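Sphingomyelinase C (Streptomyces griseocarneus, PDB 7CNE) belongs to the endonuclease/exonuclease/phosphatase family and has the DNase I-like fold, in which two mixed beta-sheets are flanked by helices. Local coordinates at residues Arg33-Phe42 with Asp286-Ile294; Val146-Thr154 with Asp166-Ile174. All coordinates share one frame; numbering follows the deposited sequence.

Interaction 1. Residues Arg33-Phe42 with Asp286-Ile294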
ATOM      1  N   ARG A  33       2.138  16.762  -5.847  1.00 22.33           N
ATOM      2  CA  ARG A  33       1.140  15.791  -5.411  1.00 21.72           C
ATOM      3  C   ARG A  33       1.414  15.304  -3.995  1.00 20.69           C
ATOM      4  O   ARG A  33       0.474  15.100  -3.218  1.00 22.61           O
ATOM      5  CB  ARG A  33       1.088  14.615  -6.394  1.00 19.53           C
ATOM      6  CG  ARG A  33       0.422  14.977  -7.702  1.00 21.08           C
ATOM      7  CD  ARG A  33       0.251  13.775  -8.617  1.00 23.28           C
ATOM      8  NE  ARG A  33       1.535  13.278  -9.101  1.00 18.30           N
ATOM      9  CZ  ARG A  33       2.072  12.115  -8.740  1.00 20.61           C
ATOM     10  NH1 ARG A  33       1.438  11.315  -7.891  1.00 19.15           N
ATOM     11  NH2 ARG A  33       3.246  11.745  -9.241  1.00 20.22           N
ATOM     12  N   ALA A  34       2.689  15.116  -3.638  1.00 21.86           N
ATOM     13  CA  ALA A  34       3.020  14.678  -2.280  1.00 20.99           C
ATOM     14  C   ALA A  34       2.517  15.669  -1.243  1.00 23.92           C
ATOM     15  O   ALA A  34       2.021  15.275  -0.177  1.00 20.86           O
ATOM     16  CB  ALA A  34       4.528  14.493  -2.130  1.00 17.81           C
ATOM     17  N   ARG A  35       2.671  16.965  -1.521  1.00 24.86           N
ATOM     18  CA  ARG A  35       2.141  17.982  -0.617  1.00 24.97           C
ATOM     19  C   ARG A  35       0.619  17.920  -0.574  1.00 24.48           C
ATOM     20  O   ARG A  35       0.018  17.948   0.505  1.00 25.15           O
ATOM     21  CB  ARG A  35       2.629  19.368  -1.057  1.00 24.99           C
ATOM     22  CG  ARG A  35       2.245  20.519  -0.117  1.00 28.87           C
ATOM     23  CD  ARG A  35       2.936  21.834  -0.522  1.00 25.59           C
ATOM     24  NE  ARG A  35       4.354  21.893  -0.149  1.00 29.59           N
ATOM     25  CZ  ARG A  35       4.829  22.440   0.974  1.00 28.43           C
ATOM     26  NH1 ARG A  35       4.004  22.979   1.865  1.00 27.11           N
ATOM     27  NH2 ARG A  35       6.140  22.449   1.209  1.00 28.58           N
ATOM     28  N   GLU A  36      -0.016  17.780  -1.735  1.00 22.95           N
ATOM     29  CA  GLU A  36      -1.475  17.740  -1.789  1.00 23.80           C
ATOM     30  C   GLU A  36      -2.061  16.473  -1.163  1.00 23.45           C
ATOM     31  O   GLU A  36      -3.168  16.514  -0.607  1.00 22.21           O
ATOM     32  CB  GLU A  36      -1.918  17.890  -3.239  1.00 24.66           C
ATOM     33  CG  GLU A  36      -1.690  19.304  -3.743  1.00 28.00           C
ATOM     34  CD  GLU A  36      -2.318  20.333  -2.818  1.00 31.32           C
ATOM     35  OE1 GLU A  36      -1.582  21.035  -2.079  1.00 35.65           O
ATOM     36  OE2 GLU A  36      -3.557  20.408  -2.810  1.00 31.14           O
ATOM     37  N   ILE A  37      -1.349  15.345  -1.237  1.00 18.96           N
ATOM     38  CA  ILE A  37      -1.844  14.117  -0.614  1.00 20.23           C
ATOM     39  C   ILE A  37      -1.948  14.284   0.899  1.00 21.20           C
ATOM     40  O   ILE A  37      -2.938  13.869   1.514  1.00 18.48           O
ATOM     41  CB  ILE A  37      -0.950  12.916  -0.991  1.00 18.19           C
ATOM     42  CG1 ILE A  37      -1.158  12.523  -2.448  1.00 17.27           C
ATOM     43  CG2 ILE A  37      -1.281  11.709  -0.122  1.00 19.90           C
ATOM     44  CD1 ILE A  37      -0.046  11.561  -2.978  1.00 19.30           C
ATOM     45  N   ALA A  38      -0.934  14.888   1.529  1.00 22.36           N
ATOM     46  CA  ALA A  38      -1.022  15.114   2.969  1.00 22.81           C
ATOM     47  C   ALA A  38      -2.184  16.026   3.352  1.00 24.46           C
ATOM     48  O   ALA A  38      -2.647  15.964   4.495  1.00 25.30           O
ATOM     49  CB  ALA A  38       0.285  15.697   3.509  1.00 23.03           C
ATOM     50  N   ALA A  39      -2.674  16.864   2.437  1.00 21.60           N
ATOM     51  CA  ALA A  39      -3.779  17.757   2.768  1.00 24.94           C
ATOM     52  C   ALA A  39      -5.139  17.224   2.335  1.00 27.46           C
ATOM     53  O   ALA A  39      -6.164  17.822   2.693  1.00 21.57           O
ATOM     54  CB  ALA A  39      -3.550  19.147   2.154  1.00 24.49           C
ATOM     55  N   ALA A  40      -5.183  16.110   1.605  1.00 21.40           N
ATOM     56  CA  ALA A  40      -6.450  15.619   1.081  1.00 22.57           C
ATOM     57  C   ALA A  40      -7.366  15.148   2.214  1.00 21.98           C
ATOM     58  O   ALA A  40      -6.920  14.772   3.302  1.00 20.85           O
ATOM     59  CB  ALA A  40      -6.221  14.486   0.089  1.00 21.27           C
ATOM     60  N   GLY A  41      -8.671  15.185   1.943  1.00 24.17           N
ATOM     61  CA  GLY A  41      -9.634  14.758   2.948  1.00 27.21           C
ATOM     62  C   GLY A  41      -9.427  13.317   3.379  1.00 22.59           C
ATOM     63  O   GLY A  41      -9.484  13.001   4.572  1.00 20.15           O
ATOM     64  N   PHE A  42      -9.151  12.429   2.419  1.00 21.91           N
ATOM     65  CA  PHE A  42      -8.995  11.016   2.752  1.00 20.28           C
ATOM     66  C   PHE A  42      -7.783  10.765   3.634  1.00 18.92           C
ATOM     67  O   PHE A  42      -7.719   9.722   4.301  1.00 18.80           O
ATOM     68  CB  PHE A  42      -8.915  10.158   1.473  1.00 22.20           C
ATOM     69  CG  PHE A  42      -7.733  10.462   0.573  1.00 23.02           C
ATOM     70  CD1 PHE A  42      -6.464   9.972   0.868  1.00 19.67           C
ATOM     71  CD2 PHE A  42      -7.908  11.191  -0.602  1.00 22.48           C
ATOM     72  CE1 PHE A  42      -5.385  10.237   0.038  1.00 22.89           C
ATOM     73  CE2 PHE A  42      -6.836  11.459  -1.448  1.00 24.69           C
ATOM     74  CZ  PHE A  42      -5.567  10.985  -1.131  1.00 24.91           C
ATOM     75  N   ASP A 286      -6.404  14.107 -10.449  1.00 23.19           N
ATOM     76  CA  ASP A 286      -6.255  13.120  -9.385  1.00 20.97           C
ATOM     77  C   ASP A 286      -4.830  13.169  -8.866  1.00 22.77           C
ATOM     78  O   ASP A 286      -3.906  13.550  -9.593  1.00 21.31           O
ATOM     79  CB  ASP A 286      -6.572  11.693  -9.847  1.00 21.21           C
ATOM     80  CG  ASP A 286      -7.974  11.563 -10.396  1.00 25.20           C
ATOM     81  OD1 ASP A 286      -8.164  11.852 -11.595  1.00 22.43           O
ATOM     82  OD2 ASP A 286      -8.882  11.188  -9.624  1.00 23.79           O
ATOM     83  N   LEU A 287      -4.657  12.779  -7.602  1.00 18.57           N
ATOM     84  CA  LEU A 287      -3.338  12.825  -6.989  1.00 22.50           C
ATOM     85  C   LEU A 287      -2.534  11.555  -7.244  1.00 19.69           C
ATOM     86  O   LEU A 287      -1.325  11.536  -6.987  1.00 21.18           O
ATOM     87  CB  LEU A 287      -3.466  13.086  -5.486  1.00 21.60           C
ATOM     88  CG  LEU A 287      -3.987  14.492  -5.148  1.00 23.13           C
ATOM     89  CD1 LEU A 287      -4.118  14.689  -3.643  1.00 19.81           C
ATOM     90  CD2 LEU A 287      -3.079  15.555  -5.744  1.00 22.17           C
ATOM     91  N   SER A 288      -3.168  10.512  -7.757  1.00 18.77           N
ATOM     92  CA  SER A 288      -2.466   9.302  -8.163  1.00 16.33           C
ATOM     93  C   SER A 288      -3.400   8.527  -9.076  1.00 21.07           C
ATOM     94  O   SER A 288      -4.542   8.935  -9.318  1.00 19.99           O
ATOM     95  CB  SER A 288      -2.013   8.472  -6.954  1.00 18.93           C
ATOM     96  OG  SER A 288      -3.062   7.700  -6.419  1.00 22.10           O
ATOM     97  N   GLY A 289      -2.899   7.408  -9.600  1.00 18.46           N
ATOM     98  CA  GLY A 289      -3.717   6.569 -10.448  1.00 19.10           C
ATOM     99  C   GLY A 289      -4.678   5.671  -9.706  1.00 19.85           C
ATOM    100  O   GLY A 289      -5.578   5.099 -10.328  1.00 18.82           O
ATOM    101  N   HIS A 290      -4.509   5.540  -8.392  1.00 18.78           N
ATOM    102  CA  HIS A 290      -5.400   4.763  -7.545  1.00 17.35           C
ATOM    103  C   HIS A 290      -6.346   5.690  -6.782  1.00 18.95           C
ATOM    104  O   HIS A 290      -6.083   6.883  -6.605  1.00 18.79           O
ATOM    105  CB  HIS A 290      -4.604   3.913  -6.548  1.00 17.54           C
ATOM    106  CG  HIS A 290      -3.877   2.757  -7.173  1.00 20.29           C
ATOM    107  ND1 HIS A 290      -4.203   1.444  -6.912  1.00 18.94           N
ATOM    108  CD2 HIS A 290      -2.830   2.717  -8.033  1.00 19.54           C
ATOM    109  CE1 HIS A 290      -3.395   0.646  -7.587  1.00 19.94           C
ATOM    110  NE2 HIS A 290      -2.556   1.394  -8.281  1.00 20.45           N
ATOM    111  N   TYR A 291      -7.426   5.134  -6.341  1.00 16.80           N
ATOM    112  CA  TYR A 291      -8.205   5.802  -5.320  1.00 18.53           C
ATOM    113  C   TYR A 291      -7.819   5.282  -3.941  1.00 18.49           C
ATOM    114  O   TYR A 291      -7.499   4.100  -3.783  1.00 18.84           O
ATOM    115  CB  TYR A 291      -9.704   5.578  -5.543  1.00 19.68           C
ATOM    116  CG  TYR A 291     -10.217   6.217  -6.818  1.00 20.52           C
ATOM    117  CD1 TYR A 291      -9.918   7.547  -7.126  1.00 20.87           C
ATOM    118  CD2 TYR A 291     -11.000   5.491  -7.713  1.00 20.74           C
ATOM    119  CE1 TYR A 291     -10.401   8.136  -8.305  1.00 21.71           C
ATOM    120  CE2 TYR A 291     -11.476   6.066  -8.886  1.00 20.80           C
ATOM    121  CZ  TYR A 291     -11.174   7.383  -9.174  1.00 22.20           C
ATOM    122  OH  TYR A 291     -11.657   7.939 -10.340  1.00 23.04           O
ATOM    123  N   PRO A 292      -7.839   6.148  -2.930  1.00 18.75           N
ATOM    124  CA  PRO A 292      -7.624   5.683  -1.558  1.00 19.09           C
ATOM    125  C   PRO A 292      -8.721   4.719  -1.124  1.00 20.80           C
ATOM    126  O   PRO A 292      -9.880   4.820  -1.538  1.00 18.03           O
ATOM    127  CB  PRO A 292      -7.664   6.978  -0.736  1.00 21.36           C
ATOM    128  CG  PRO A 292      -8.559   7.894  -1.548  1.00 21.11           C
ATOM    129  CD  PRO A 292      -8.165   7.586  -2.982  1.00 18.85           C
ATOM    130  N   VAL A 293      -8.334   3.763  -0.287  1.00 16.03           N
ATOM    131  CA  VAL A 293      -9.267   2.837   0.338  1.00 16.63           C
ATOM    132  C   VAL A 293      -9.195   3.068   1.840  1.00 17.74           C
ATOM    133  O   VAL A 293      -8.112   2.995   2.435  1.00 19.16           O
ATOM    134  CB  VAL A 293      -8.947   1.377  -0.017  1.00 17.58           C
ATOM    135  CG1 VAL A 293      -9.756   0.420   0.863  1.00 15.90           C
ATOM    136  CG2 VAL A 293      -9.218   1.137  -1.492  1.00 16.11           C
ATOM    137  N   ILE A 294     -10.334   3.363   2.446  1.00 19.37           N
ATOM    138  CA  ILE A 294     -10.420   3.602   3.876  1.00 17.28           C
ATOM    139  C   ILE A 294     -11.183   2.441   4.484  1.00 17.59           C
ATOM    140  O   ILE A 294     -12.301   2.122   4.054  1.00 17.22           O
ATOM    141  CB  ILE A 294     -11.085   4.948   4.192  1.00 20.79           C
ATOM    142  CG1 ILE A 294     -10.174   6.089   3.724  1.00 23.86           C
ATOM    143  CG2 ILE A 294     -11.374   5.048   5.699  1.00 23.65           C
ATOM    144  CD1 ILE A 294     -10.862   7.425   3.626  1.00 25.32           C
TER
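The ring of Phe-42 is held between two aliphatic groups: Pro-292 CG sits over one face, 3.6 Å from the ring centroid and 22° off the normal, a CH-pi contact, while Ala-40 CB from its own segment lies over the opposite face. Both are displaced toward the rim. Pro-292 CG lies nearest CG and CD2 of the ring, its CB nearest CD1. A chi1 of 62° sets the phenyl between the backbone N and the carbonyl carbon of Phe-42, which turns it toward the proline. Ile-294 CD1 adds a contact at Phe-42 CB, 4.0 Å away.

In the DNase I-like fold this joins helix 30-39 and the loop after it to the approach to strand 293-297, which pairs with strand 12-19 in the central part of one sheet. At the other end Leu-287 lies against the helix. Its CD2 meets Glu-36 CB at 3.6 Å, CD1 approaches the backbone N of Ile-37 at 3.7 Å, and CB touches Ile-37 CG1 at 3.9 Å. The Arg-33 stem and Leu-287 lie alongside one another, pointing opposite ways.

Arg-33 bends at its third torsion, bringing NH1 to Leu-287 O in a hydrogen bond of 2.9 Å with an N-H...O angle of 161°. The oxygen lies at the guanidinium edge, near its plane, whereas NH1 is tilted out of the plane of the leucine carbonyl. NH2 of the same arginine binds the carbonyl oxygens of Trp-28 and Phe-18, which limits rotation of the group. Beyond it, Ser-288 OG accepts from His-290 N at 3.3 Å, an ST turn, and also bonds to Asn-16 O.

Interaction 2. Residues Val146-Thr154 with Asp166-Ile174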
ATOM      1  N   VAL A 146       0.043  -4.734  12.001  1.00 16.17           N
ATOM      2  CA  VAL A 146      -0.247  -4.299  10.640  1.00 13.96           C
ATOM      3  C   VAL A 146       0.896  -4.736   9.744  1.00 15.87           C
ATOM      4  O   VAL A 146       2.062  -4.503  10.072  1.00 16.29           O
ATOM      5  CB  VAL A 146      -0.446  -2.773  10.549  1.00 16.99           C
ATOM      6  CG1 VAL A 146      -0.722  -2.361   9.103  1.00 14.86           C
ATOM      7  CG2 VAL A 146      -1.583  -2.331  11.443  1.00 16.03           C
ATOM      8  N   VAL A 147       0.563  -5.372   8.621  1.00 16.35           N
ATOM      9  CA  VAL A 147       1.501  -5.585   7.522  1.00 15.52           C
ATOM     10  C   VAL A 147       1.088  -4.649   6.395  1.00 14.55           C
ATOM     11  O   VAL A 147      -0.062  -4.682   5.944  1.00 15.79           O
ATOM     12  CB  VAL A 147       1.515  -7.044   7.037  1.00 13.69           C
ATOM     13  CG1 VAL A 147       2.463  -7.201   5.817  1.00 12.63           C
ATOM     14  CG2 VAL A 147       1.905  -7.996   8.175  1.00 14.93           C
ATOM     15  N   GLY A 148       2.012  -3.815   5.944  1.00 14.94           N
ATOM     16  CA  GLY A 148       1.773  -2.916   4.824  1.00 13.68           C
ATOM     17  C   GLY A 148       2.620  -3.380   3.655  1.00 13.78           C
ATOM     18  O   GLY A 148       3.787  -3.729   3.835  1.00 14.26           O
ATOM     19  N   THR A 149       2.039  -3.397   2.460  1.00 16.42           N
ATOM     20  CA  THR A 149       2.791  -3.949   1.341  1.00 14.76           C
ATOM     21  C   THR A 149       2.267  -3.409   0.018  1.00 18.32           C
ATOM     22  O   THR A 149       1.271  -2.679  -0.053  1.00 16.68           O
ATOM     23  CB  THR A 149       2.757  -5.487   1.348  1.00 17.07           C
ATOM     24  OG1 THR A 149       3.769  -5.996   0.468  1.00 16.65           O
ATOM     25  CG2 THR A 149       1.396  -6.009   0.890  1.00 17.20           C
ATOM     26  N   HIS A 150       3.003  -3.766  -1.027  1.00 15.18           N
ATOM     27  CA  HIS A 150       2.651  -3.526  -2.419  1.00 14.70           C
ATOM     28  C   HIS A 150       3.065  -4.803  -3.145  1.00 15.24           C
ATOM     29  O   HIS A 150       4.259  -5.051  -3.309  1.00 16.76           O
ATOM     30  CB  HIS A 150       3.392  -2.299  -2.961  1.00 15.87           C
ATOM     31  CG  HIS A 150       3.016  -1.925  -4.359  1.00 15.69           C
ATOM     32  ND1 HIS A 150       3.706  -0.972  -5.081  1.00 16.02           N
ATOM     33  CD2 HIS A 150       2.016  -2.360  -5.166  1.00 14.65           C
ATOM     34  CE1 HIS A 150       3.158  -0.847  -6.278  1.00 18.35           C
ATOM     35  NE2 HIS A 150       2.126  -1.671  -6.352  1.00 17.99           N
ATOM     36  N   ALA A 151       2.100  -5.627  -3.530  1.00 15.56           N
ATOM     37  CA  ALA A 151       2.392  -6.949  -4.068  1.00 15.55           C
ATOM     38  C   ALA A 151       2.744  -6.883  -5.559  1.00 16.61           C
ATOM     39  O   ALA A 151       2.637  -5.842  -6.214  1.00 16.63           O
ATOM     40  CB  ALA A 151       1.206  -7.894  -3.832  1.00 15.90           C
ATOM     41  N   GLN A 152       3.189  -8.025  -6.084  1.00 17.31           N
ATOM     42  CA  GLN A 152       3.707  -8.119  -7.449  1.00 18.21           C
ATOM     43  C   GLN A 152       2.749  -7.524  -8.483  1.00 18.86           C
ATOM     44  O   GLN A 152       1.568  -7.870  -8.531  1.00 18.59           O
ATOM     45  CB  GLN A 152       3.976  -9.591  -7.778  1.00 17.21           C
ATOM     46  CG  GLN A 152       4.276  -9.875  -9.257  1.00 18.71           C
ATOM     47  CD  GLN A 152       5.643  -9.387  -9.653  1.00 21.05           C
ATOM     48  OE1 GLN A 152       6.617  -9.671  -8.970  1.00 21.09           O
ATOM     49  NE2 GLN A 152       5.729  -8.636 -10.757  1.00 21.65           N
ATOM     50  N   SER A 153       3.272  -6.648  -9.336  1.00 19.68           N
ATOM     51  CA  SER A 153       2.458  -6.064 -10.391  1.00 21.87           C
ATOM     52  C   SER A 153       2.387  -7.000 -11.597  1.00 22.83           C
ATOM     53  O   SER A 153       3.203  -7.909 -11.765  1.00 22.52           O
ATOM     54  CB  SER A 153       3.015  -4.702 -10.820  1.00 22.77           C
ATOM     55  OG  SER A 153       4.295  -4.852 -11.421  1.00 29.50           O
ATOM     56  N   THR A 154       1.378  -6.779 -12.437  1.00 22.67           N
ATOM     57  CA  THR A 154       1.209  -7.575 -13.655  1.00 27.56           C
ATOM     58  C   THR A 154       2.075  -6.948 -14.748  1.00 29.34           C
ATOM     59  O   THR A 154       1.618  -6.180 -15.598  1.00 32.20           O
ATOM     60  CB  THR A 154      -0.267  -7.663 -14.029  1.00 30.97           C
ATOM     61  OG1 THR A 154      -0.966  -8.306 -12.954  1.00 29.75           O
ATOM     62  CG2 THR A 154      -0.467  -8.491 -15.301  1.00 31.89           C
ATOM     63  N   ASP A 166       3.621 -15.371  -8.549  1.00 20.85           N
ATOM     64  CA  ASP A 166       4.484 -14.765  -7.547  1.00 21.17           C
ATOM     65  C   ASP A 166       3.687 -13.995  -6.499  1.00 19.03           C
ATOM     66  O   ASP A 166       4.072 -13.997  -5.325  1.00 19.08           O
ATOM     67  CB  ASP A 166       5.533 -13.879  -8.217  1.00 20.87           C
ATOM     68  CG  ASP A 166       6.654 -14.696  -8.825  1.00 23.20           C
ATOM     69  OD1 ASP A 166       6.757 -15.890  -8.477  1.00 24.14           O
ATOM     70  OD2 ASP A 166       7.422 -14.161  -9.640  1.00 23.32           O
ATOM     71  N   ARG A 167       2.572 -13.354  -6.879  1.00 18.89           N
ATOM     72  CA  ARG A 167       1.697 -12.782  -5.854  1.00 18.03           C
ATOM     73  C   ARG A 167       1.267 -13.850  -4.859  1.00 19.92           C
ATOM     74  O   ARG A 167       1.249 -13.612  -3.645  1.00 18.45           O
ATOM     75  CB  ARG A 167       0.456 -12.131  -6.483  1.00 18.51           C
ATOM     76  CG  ARG A 167       0.695 -10.764  -7.114  1.00 21.32           C
ATOM     77  CD  ARG A 167      -0.603 -10.022  -7.397  1.00 17.40           C
ATOM     78  NE  ARG A 167      -1.379 -10.590  -8.499  1.00 22.90           N
ATOM     79  CZ  ARG A 167      -1.203 -10.294  -9.784  1.00 23.61           C
ATOM     80  NH1 ARG A 167      -0.247  -9.441 -10.162  1.00 17.40           N
ATOM     81  NH2 ARG A 167      -1.991 -10.855 -10.696  1.00 21.27           N
ATOM     82  N   SER A 168       0.893 -15.032  -5.357  1.00 18.98           N
ATOM     83  CA  SER A 168       0.486 -16.106  -4.458  1.00 17.16           C
ATOM     84  C   SER A 168       1.593 -16.422  -3.462  1.00 18.50           C
ATOM     85  O   SER A 168       1.348 -16.522  -2.256  1.00 17.41           O
ATOM     86  CB  SER A 168       0.108 -17.351  -5.267  1.00 18.54           C
ATOM     87  OG  SER A 168      -0.177 -18.449  -4.421  1.00 19.23           O
ATOM     88  N   ARG A 169       2.831 -16.562  -3.952  1.00 17.80           N
ATOM     89  CA  ARG A 169       3.951 -16.827  -3.053  1.00 19.22           C
ATOM     90  C   ARG A 169       4.190 -15.657  -2.098  1.00 17.57           C
ATOM     91  O   ARG A 169       4.560 -15.863  -0.934  1.00 16.45           O
ATOM     92  CB  ARG A 169       5.215 -17.133  -3.864  1.00 19.58           C
ATOM     93  CG  ARG A 169       5.181 -18.514  -4.557  1.00 20.15           C
ATOM     94  CD  ARG A 169       5.939 -18.530  -5.893  1.00 19.00           C
ATOM     95  NE  ARG A 169       5.960 -19.878  -6.479  1.00 23.13           N
ATOM     96  CZ  ARG A 169       4.938 -20.424  -7.142  1.00 26.25           C
ATOM     97  NH1 ARG A 169       3.807 -19.742  -7.321  1.00 21.34           N
ATOM     98  NH2 ARG A 169       5.044 -21.654  -7.641  1.00 26.82           N
ATOM     99  N   GLN A 170       3.992 -14.421  -2.567  1.00 16.50           N
ATOM    100  CA  GLN A 170       4.173 -13.271  -1.675  1.00 19.94           C
ATOM    101  C   GLN A 170       3.160 -13.289  -0.536  1.00 20.96           C
ATOM    102  O   GLN A 170       3.514 -13.049   0.626  1.00 18.64           O
ATOM    103  CB  GLN A 170       4.071 -11.963  -2.465  1.00 16.80           C
ATOM    104  CG  GLN A 170       5.254 -11.750  -3.443  1.00 16.84           C
ATOM    105  CD  GLN A 170       5.134 -10.470  -4.258  1.00 18.62           C
ATOM    106  OE1 GLN A 170       4.094  -9.799  -4.235  1.00 18.47           O
ATOM    107  NE2 GLN A 170       6.202 -10.118  -4.979  1.00 17.57           N
ATOM    108  N   PHE A 171       1.892 -13.576  -0.848  1.00 16.59           N
ATOM    109  CA  PHE A 171       0.885 -13.659   0.207  1.00 18.07           C
ATOM    110  C   PHE A 171       1.200 -14.795   1.175  1.00 17.56           C
ATOM    111  O   PHE A 171       1.024 -14.653   2.393  1.00 15.49           O
ATOM    112  CB  PHE A 171      -0.514 -13.851  -0.395  1.00 17.90           C
ATOM    113  CG  PHE A 171      -0.948 -12.748  -1.331  1.00 19.51           C
ATOM    114  CD1 PHE A 171      -0.709 -11.412  -1.022  1.00 17.62           C
ATOM    115  CD2 PHE A 171      -1.619 -13.056  -2.522  1.00 17.84           C
ATOM    116  CE1 PHE A 171      -1.128 -10.380  -1.894  1.00 19.36           C
ATOM    117  CE2 PHE A 171      -2.039 -12.041  -3.397  1.00 18.34           C
ATOM    118  CZ  PHE A 171      -1.784 -10.695  -3.079  1.00 19.82           C
ATOM    119  N   ARG A 172       1.675 -15.937   0.658  1.00 17.06           N
ATOM    120  CA  ARG A 172       2.019 -17.040   1.563  1.00 19.73           C
ATOM    121  C   ARG A 172       3.275 -16.734   2.375  1.00 17.51           C
ATOM    122  O   ARG A 172       3.398 -17.191   3.520  1.00 19.52           O
ATOM    123  CB  ARG A 172       2.177 -18.348   0.783  1.00 17.27           C
ATOM    124  CG  ARG A 172       0.840 -18.879   0.264  1.00 21.30           C
ATOM    125  CD  ARG A 172       0.924 -20.314  -0.264  1.00 18.89           C
ATOM    126  NE  ARG A 172      -0.197 -20.601  -1.150  1.00 20.90           N
ATOM    127  CZ  ARG A 172      -0.296 -21.671  -1.932  1.00 22.58           C
ATOM    128  NH1 ARG A 172       0.675 -22.587  -1.958  1.00 18.34           N
ATOM    129  NH2 ARG A 172      -1.372 -21.812  -2.698  1.00 20.17           N
ATOM    130  N   GLN A 173       4.207 -15.957   1.823  1.00 16.19           N
ATOM    131  CA  GLN A 173       5.365 -15.547   2.610  1.00 16.99           C
ATOM    132  C   GLN A 173       4.944 -14.673   3.786  1.00 18.33           C
ATOM    133  O   GLN A 173       5.481 -14.802   4.895  1.00 17.63           O
ATOM    134  CB  GLN A 173       6.380 -14.806   1.731  1.00 18.03           C
ATOM    135  CG  GLN A 173       7.675 -14.457   2.500  1.00 18.75           C
ATOM    136  CD  GLN A 173       8.651 -13.573   1.718  1.00 18.76           C
ATOM    137  OE1 GLN A 173       8.510 -13.374   0.511  1.00 17.60           O
ATOM    138  NE2 GLN A 173       9.652 -13.050   2.413  1.00 19.27           N
ATOM    139  N   ILE A 174       3.989 -13.768   3.555  1.00 17.54           N
ATOM    140  CA  ILE A 174       3.447 -12.937   4.627  1.00 16.17           C
ATOM    141  C   ILE A 174       2.757 -13.813   5.662  1.00 15.47           C
ATOM    142  O   ILE A 174       2.971 -13.669   6.873  1.00 16.42           O
ATOM    143  CB  ILE A 174       2.487 -11.883   4.043  1.00 16.55           C
ATOM    144  CG1 ILE A 174       3.266 -10.815   3.271  1.00 15.64           C
ATOM    145  CG2 ILE A 174       1.598 -11.248   5.150  1.00 13.91           C
ATOM    146  CD1 ILE A 174       2.401  -9.994   2.353  1.00 17.74           C
TER
HETATM  147  O   HOH W   1       6.223  -6.969  -5.379  1.00 28.96           O
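Arg-167 reaches from the helix to the loop that follows strand 142-150, and its NH1 donates twice: to Gln-152 O at 2.9 Å, nearly straight at 165°, and to Thr-154 OG1 at 3.1 Å, more bent at 147°. Gln-152 O lies in the guanidinium plane, although NH1 stands above the plane of that carbonyl; the threonine hydroxyl is tilted from the guanidinium plane. The arginine stem runs alongside Gln-152, its CG 3.5 Å from Gln-152 CB, before bending at chi3.

One helical turn on, Gln-170 is extended beyond CG (chi2 178°), which carries OE1 to Gln-152 N in a short hydrogen bond of 2.7 Å that is clearly bent, and close to Ala-151 CA. Its NE2 donates to a water at 3.2 Å, and that water bonds weakly to His-150 O. Ala-151 CB also meets Phe-171 CE1, 3.9 Å away and oblique to the ring. Nearer the start of the strand segment, Val-147 CG1 packs on Ile-174 CG2 at 4.2 Å.

In the second shell, Glu-203 forms a salt bridge with Arg-167 NE, holding the guanidinium from another side, and Asp-120 O receives Gln-170 NE2. Gln-152 is itself fixed: NE2 donates within the carbonyl plane to Ser-153 O at 2.8 Å, and OE1 accepts from the backbone N of Cys-122, a residue disulfide-bonded to Cys-158.

The contact joins the first two elements of a beta-alpha-beta unit, with helix 162-180 lying against strand 142-150. Ile-174 extends this packing to Leu-191 of strand 188-192, the unit's parallel second strand, and to Phe-132 of the antiparallel strand 131-139.

In the fold
From the N terminus, strand 12-19 leads into helix 30-39, where the first half of interaction 1 lies. After strand 48-54 the chain alternates between the sheets before settling for a time in the second. Interaction 2 forms there as a short closure between strand 142-150 and helix 162-180, with 11 residues between its segments. The chain returns to residues 286-294 only after 243 residues, so the loop closed by interaction 1 encloses interaction 2. The two contacts lie on opposite sides of the chain's centre, about 23 Å between centres, without direct touch. Interaction 1 ties a helix to the sheet containing strands 12-19 and 293-297; interaction 2 ties one to the sheet containing strands 142-150 and 188-192.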